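PDB 3WA7: tannase from Lactobacillus plantarum, which probably hydrolyses the galloyl ester bonds of tannins, releasing gallic acid, as an esterase of the alpha/beta-hydrolase fold. Local coordinates for residues Ile223-Val232 with Lys242-Leu250. Residues are numbered along the deposited sequence; the frame is centred on the assembly and turned at random.
Sequences INDWHRYQPV and KFEPVSGQL
The indole of Trp226 lies flat across the backbone of Gly248. From CB, a chi1 of 50° tucks CG in flanked by both the amide nitrogen and the carbonyl carbon, a rotation that swings the ring over the partner strand. CG and CD1 both face Gly248 O, Trp226 CD1 at 3.3 Å from it, and CD1 also meets Leu250 CD2 obliquely. NE1 lies against Gly248 C, CE2 and CD2 sit under Gly248 N, and Gly248 CA forms a CH-pi contact, 3.8 Å from the centroid of the five-membered ring of Trp226. CZ2 rests against Gly248 CA and N, and CE3 near Ser247 CA. The far rim, CZ3 and CH2, runs beneath the Ser247 backbone, and CZ3 also approaches Val246 CG2. Trp226 NE1 donates to a water oxygen 2.9 Å away, which is linked only weakly to Gln249 O.

Strands 225-232 and 241-249 form a two-stranded antiparallel beta hairpin, separate from the central sheet of the alpha/beta-hydrolase fold. Within it, Arg228 N bonds Val246 O at 2.9 Å, nearly straight (171°). On the face of Asp225 and His227, His227 NE2 donates to Asp225 OD2 at 2.7 Å, in the imidazole plane and on the anti lone pair. Asp225 OD1 accepts from a second water that also donates to Gln249 OE1. Further along this face, toward the loop joining the strands, Tyr229 CE2 packs on Pro245 CB at 3.7 Å, and the Phe243 ring edge meets Tyr229 O. Arg341 hydrogen-bonds Ile223 O and the His227 backbone.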
ATOM      1  N   ILE A 223       1.352   8.700  25.092  1.00 10.21           N
ATOM      2  CA  ILE A 223       0.661   9.827  24.475  1.00 10.99           C
ATOM      3  C   ILE A 223      -0.808   9.423  24.524  1.00 11.42           C
ATOM      4  O   ILE A 223      -1.278   8.647  23.689  1.00 12.39           O
ATOM      5  CB  ILE A 223       1.133  10.019  23.018  1.00 11.29           C
ATOM      6  CG1 ILE A 223       2.641  10.303  23.007  1.00 12.83           C
ATOM      7  CG2 ILE A 223       0.360  11.155  22.360  1.00 12.64           C
ATOM      8  CD1 ILE A 223       3.272  10.312  21.621  1.00 12.95           C
ATOM      9  N   ASN A 224      -1.528   9.954  25.509  1.00 10.35           N
ATOM     10  CA  ASN A 224      -2.921   9.579  25.720  1.00 12.04           C
ATOM     11  C   ASN A 224      -4.041  10.325  25.011  1.00 11.95           C
ATOM     12  O   ASN A 224      -5.208   9.964  25.154  1.00 14.03           O
ATOM     13  CB  ASN A 224      -3.197   9.539  27.222  1.00 13.93           C
ATOM     14  CG  ASN A 224      -2.244   8.616  27.951  1.00 15.41           C
ATOM     15  OD1 ASN A 224      -1.966   7.510  27.488  1.00 15.99           O
ATOM     16  ND2 ASN A 224      -1.737   9.061  29.094  1.00 18.16           N
ATOM     17  N   ASP A 225      -3.713  11.366  24.261  1.00 12.11           N
ATOM     18  CA  ASP A 225      -4.751  12.065  23.522  1.00 10.32           C
ATOM     19  C   ASP A 225      -4.555  11.732  22.050  1.00 10.62           C
ATOM     20  O   ASP A 225      -3.427  11.682  21.568  1.00 10.07           O
ATOM     21  CB  ASP A 225      -4.668  13.581  23.739  1.00 13.56           C
ATOM     22  CG  ASP A 225      -3.275  14.132  23.524  1.00 13.12           C
ATOM     23  OD1 ASP A 225      -2.359  13.747  24.281  1.00 14.85           O
ATOM     24  OD2 ASP A 225      -3.097  14.953  22.602  1.00 16.78           O
ATOM     25  N   TRP A 226      -5.650  11.463  21.348  1.00 10.49           N
ATOM     26  CA  TRP A 226      -5.561  11.160  19.927  1.00 10.81           C
ATOM     27  C   TRP A 226      -6.327  12.211  19.139  1.00 10.90           C
ATOM     28  O   TRP A 226      -7.267  12.824  19.649  1.00 11.23           O
ATOM     29  CB  TRP A 226      -6.098   9.755  19.621  1.00 11.78           C
ATOM     30  CG  TRP A 226      -7.450   9.446  20.190  1.00 12.91           C
ATOM     31  CD1 TRP A 226      -7.720   8.902  21.415  1.00 13.21           C
ATOM     32  CD2 TRP A 226      -8.715   9.641  19.550  1.00 13.79           C
ATOM     33  NE1 TRP A 226      -9.076   8.745  21.575  1.00 13.36           N
ATOM     34  CE2 TRP A 226      -9.711   9.191  20.445  1.00 13.53           C
ATOM     35  CE3 TRP A 226      -9.107  10.153  18.305  1.00 14.84           C
ATOM     36  CZ2 TRP A 226     -11.075   9.238  20.135  1.00 14.89           C
ATOM     37  CZ3 TRP A 226     -10.466  10.200  17.995  1.00 17.19           C
ATOM     38  CH2 TRP A 226     -11.432   9.744  18.910  1.00 16.88           C
ATOM     39  N   HIS A 227      -5.918  12.417  17.892  1.00 10.17           N
ATOM     40  CA  HIS A 227      -6.536  13.419  17.030  1.00 10.66           C
ATOM     41  C   HIS A 227      -6.604  12.923  15.594  1.00 10.95           C
ATOM     42  O   HIS A 227      -5.606  12.464  15.049  1.00 10.39           O
ATOM     43  CB  HIS A 227      -5.704  14.705  17.071  1.00 11.63           C
ATOM     44  CG  HIS A 227      -5.406  15.184  18.456  1.00 13.02           C
ATOM     45  ND1 HIS A 227      -6.258  16.009  19.158  1.00 14.54           N
ATOM     46  CD2 HIS A 227      -4.381  14.900  19.294  1.00 13.04           C
ATOM     47  CE1 HIS A 227      -5.772  16.212  20.368  1.00 13.88           C
ATOM     48  NE2 HIS A 227      -4.634  15.550  20.477  1.00 15.54           N
ATOM     49  N   ARG A 228      -7.780  13.022  14.980  1.00 10.84           N
ATOM     50  CA  ARG A 228      -7.936  12.594  13.594  1.00 13.55           C
ATOM     51  C   ARG A 228      -9.119  13.309  12.959  1.00 15.17           C
ATOM     52  O   ARG A 228      -9.761  14.148  13.589  1.00 16.22           O
ATOM     53  CB  ARG A 228      -8.148  11.076  13.525  1.00 13.67           C
ATOM     54  CG  ARG A 228      -9.450  10.592  14.146  1.00 14.88           C
ATOM     55  CD  ARG A 228      -9.421   9.090  14.419  1.00 16.76           C
ATOM     56  NE  ARG A 228      -9.275   8.288  13.205  1.00 17.76           N
ATOM     57  CZ  ARG A 228      -9.113   6.967  13.202  1.00 18.84           C
ATOM     58  NH1 ARG A 228      -9.071   6.299  14.349  1.00 18.36           N
ATOM     59  NH2 ARG A 228      -9.001   6.308  12.056  1.00 17.54           N
ATOM     60  N   TYR A 229      -9.389  12.986  11.701  1.00 17.28           N
ATOM     61  CA  TYR A 229     -10.516  13.569  10.991  1.00 19.35           C
ATOM     62  C   TYR A 229     -11.380  12.417  10.501  1.00 21.35           C
ATOM     63  O   TYR A 229     -10.883  11.498   9.848  1.00 22.91           O
ATOM     64  CB  TYR A 229     -10.047  14.412   9.798  1.00 19.89           C
ATOM     65  CG  TYR A 229      -9.383  15.715  10.186  1.00 21.20           C
ATOM     66  CD1 TYR A 229      -8.045  15.752  10.575  1.00 22.24           C
ATOM     67  CD2 TYR A 229     -10.105  16.909  10.203  1.00 22.04           C
ATOM     68  CE1 TYR A 229      -7.442  16.945  10.974  1.00 23.33           C
ATOM     69  CE2 TYR A 229      -9.512  18.108  10.602  1.00 22.49           C
ATOM     70  CZ  TYR A 229      -8.180  18.118  10.986  1.00 23.58           C
ATOM     71  OH  TYR A 229      -7.588  19.295  11.390  1.00 26.38           O
ATOM     72  N   GLN A 230     -12.666  12.452  10.832  1.00 21.68           N
ATOM     73  CA  GLN A 230     -13.567  11.395  10.401  1.00 23.21           C
ATOM     74  C   GLN A 230     -14.487  11.896   9.298  1.00 22.16           C
ATOM     75  O   GLN A 230     -15.051  12.987   9.387  1.00 20.56           O
ATOM     76  CB  GLN A 230     -14.408  10.876  11.571  1.00 25.82           C
ATOM     77  CG  GLN A 230     -15.452  11.850  12.080  1.00 30.04           C
ATOM     78  CD  GLN A 230     -16.455  11.191  13.006  1.00 32.81           C
ATOM     79  OE1 GLN A 230     -16.094  10.655  14.055  1.00 34.02           O
ATOM     80  NE2 GLN A 230     -17.726  11.224  12.620  1.00 34.66           N
ATOM     81  N   PRO A 231     -14.642  11.102   8.232  1.00 21.94           N
ATOM     82  CA  PRO A 231     -15.509  11.497   7.123  1.00 22.44           C
ATOM     83  C   PRO A 231     -16.959  11.605   7.574  1.00 22.06           C
ATOM     84  O   PRO A 231     -17.411  10.839   8.424  1.00 22.46           O
ATOM     85  CB  PRO A 231     -15.288  10.381   6.105  1.00 22.80           C
ATOM     86  CG  PRO A 231     -15.010   9.192   6.971  1.00 23.15           C
ATOM     87  CD  PRO A 231     -14.065   9.766   7.999  1.00 23.90           C
ATOM     88  N   VAL A 232     -17.680  12.570   7.015  1.00 21.92           N
ATOM     89  CA  VAL A 232     -19.080  12.770   7.356  1.00 22.39           C
ATOM     90  C   VAL A 232     -19.893  12.953   6.080  1.00 22.39           C
ATOM     91  O   VAL A 232     -19.349  12.899   4.976  1.00 21.44           O
ATOM     92  CB  VAL A 232     -19.268  14.006   8.263  1.00 22.50           C
ATOM     93  CG1 VAL A 232     -18.526  13.798   9.578  1.00 22.49           C
ATOM     94  CG2 VAL A 232     -18.768  15.258   7.559  1.00 21.19           C
ATOM     95  N   LYS A 242     -16.496  15.055   3.056  1.00 20.30           N
ATOM     96  CA  LYS A 242     -16.179  16.145   3.966  1.00 21.79           C
ATOM     97  C   LYS A 242     -15.671  15.516   5.254  1.00 21.30           C
ATOM     98  O   LYS A 242     -16.079  14.410   5.608  1.00 20.35           O
ATOM     99  CB  LYS A 242     -17.421  16.989   4.265  1.00 23.73           C
ATOM    100  CG  LYS A 242     -17.952  17.774   3.079  1.00 27.64           C
ATOM    101  CD  LYS A 242     -19.020  18.762   3.521  1.00 31.05           C
ATOM    102  CE  LYS A 242     -19.561  19.559   2.345  1.00 33.07           C
ATOM    103  NZ  LYS A 242     -20.240  18.681   1.352  1.00 36.20           N
ATOM    104  N   PHE A 243     -14.775  16.212   5.945  1.00 21.84           N
ATOM    105  CA  PHE A 243     -14.228  15.704   7.195  1.00 23.03           C
ATOM    106  C   PHE A 243     -14.473  16.644   8.363  1.00 22.93           C
ATOM    107  O   PHE A 243     -14.604  17.857   8.198  1.00 22.93           O
ATOM    108  CB  PHE A 243     -12.719  15.462   7.077  1.00 23.74           C
ATOM    109  CG  PHE A 243     -12.351  14.319   6.178  1.00 24.82           C
ATOM    110  CD1 PHE A 243     -12.285  14.491   4.799  1.00 26.54           C
ATOM    111  CD2 PHE A 243     -12.077  13.064   6.710  1.00 25.77           C
ATOM    112  CE1 PHE A 243     -11.948  13.426   3.963  1.00 25.80           C
ATOM    113  CE2 PHE A 243     -11.740  11.995   5.885  1.00 25.57           C
ATOM    114  CZ  PHE A 243     -11.676  12.177   4.508  1.00 25.68           C
ATOM    115  N   GLU A 244     -14.536  16.061   9.551  1.00 21.89           N
ATOM    116  CA  GLU A 244     -14.728  16.818  10.774  1.00 22.00           C
ATOM    117  C   GLU A 244     -13.677  16.347  11.765  1.00 20.46           C
ATOM    118  O   GLU A 244     -13.453  15.146  11.919  1.00 17.71           O
ATOM    119  CB  GLU A 244     -16.127  16.585  11.342  1.00 24.62           C
ATOM    120  CG  GLU A 244     -17.205  17.421  10.670  1.00 29.28           C
ATOM    121  CD  GLU A 244     -18.580  17.171  11.254  1.00 32.04           C
ATOM    122  OE1 GLU A 244     -18.690  17.094  12.497  1.00 32.88           O
ATOM    123  OE2 GLU A 244     -19.550  17.060  10.474  1.00 35.57           O
ATOM    124  N   PRO A 245     -13.003  17.290  12.437  1.00 20.67           N
ATOM    125  CA  PRO A 245     -11.973  16.925  13.409  1.00 19.74           C
ATOM    126  C   PRO A 245     -12.581  16.236  14.621  1.00 20.09           C
ATOM    127  O   PRO A 245     -13.633  16.638  15.117  1.00 20.65           O
ATOM    128  CB  PRO A 245     -11.341  18.267  13.757  1.00 20.65           C
ATOM    129  CG  PRO A 245     -12.507  19.207  13.664  1.00 21.21           C
ATOM    130  CD  PRO A 245     -13.179  18.754  12.382  1.00 20.99           C
ATOM    131  N   VAL A 246     -11.918  15.185  15.083  1.00 18.74           N
ATOM    132  CA  VAL A 246     -12.380  14.444  16.244  1.00 19.46           C
ATOM    133  C   VAL A 246     -11.177  14.091  17.104  1.00 18.98           C
ATOM    134  O   VAL A 246     -10.087  13.844  16.591  1.00 18.22           O
ATOM    135  CB  VAL A 246     -13.115  13.150  15.833  1.00 20.30           C
ATOM    136  CG1 VAL A 246     -14.393  13.497  15.085  1.00 20.70           C
ATOM    137  CG2 VAL A 246     -12.213  12.292  14.964  1.00 21.71           C
ATOM    138  N   SER A 247     -11.371  14.084  18.416  1.00 17.58           N
ATOM    139  CA  SER A 247     -10.287  13.761  19.328  1.00 17.64           C
ATOM    140  C   SER A 247     -10.830  13.086  20.573  1.00 17.22           C
ATOM    141  O   SER A 247     -12.041  13.033  20.788  1.00 17.29           O
ATOM    142  CB  SER A 247      -9.527  15.029  19.720  1.00 17.41           C
ATOM    143  OG  SER A 247     -10.361  15.927  20.429  1.00 19.95           O
ATOM    144  N   GLY A 248      -9.925  12.565  21.390  1.00 15.91           N
ATOM    145  CA  GLY A 248     -10.338  11.904  22.609  1.00 16.61           C
ATOM    146  C   GLY A 248      -9.161  11.584  23.502  1.00 15.98           C
ATOM    147  O   GLY A 248      -8.007  11.716  23.096  1.00 15.18           O
ATOM    148  N   GLN A 249      -9.465  11.168  24.726  1.00 15.95           N
ATOM    149  CA  GLN A 249      -8.453  10.807  25.708  1.00 17.05           C
ATOM    150  C   GLN A 249      -8.583   9.319  25.995  1.00 15.97           C
ATOM    151  O   GLN A 249      -9.692   8.816  26.179  1.00 15.75           O
ATOM    152  CB  GLN A 249      -8.667  11.584  27.008  1.00 19.71           C
ATOM    153  CG  GLN A 249      -8.360  13.066  26.931  1.00 26.57           C
ATOM    154  CD  GLN A 249      -6.891  13.341  26.695  1.00 28.59           C
ATOM    155  OE1 GLN A 249      -6.023  12.716  27.308  1.00 30.36           O
ATOM    156  NE2 GLN A 249      -6.601  14.292  25.813  1.00 31.50           N
ATOM    157  N   LEU A 250      -7.457   8.617  26.027  1.00 15.36           N
ATOM    158  CA  LEU A 250      -7.471   7.189  26.309  1.00 15.72           C
ATOM    159  C   LEU A 250      -7.885   6.959  27.755  1.00 16.22           C
ATOM    160  O   LEU A 250      -7.428   7.658  28.659  1.00 15.94           O
ATOM    161  CB  LEU A 250      -6.084   6.578  26.088  1.00 14.08           C
ATOM    162  CG  LEU A 250      -5.491   6.635  24.680  1.00 13.44           C
ATOM    163  CD1 LEU A 250      -4.141   5.930  24.675  1.00 13.12           C
ATOM    164  CD2 LEU A 250      -6.443   5.979  23.689  1.00 12.95           C
TER
HETATM  165  O   HOH W   1      -3.057  13.328  26.973  1.00 26.89           O
HETATM  166  O   HOH W   2     -10.361   6.985  23.493  1.00 25.45           O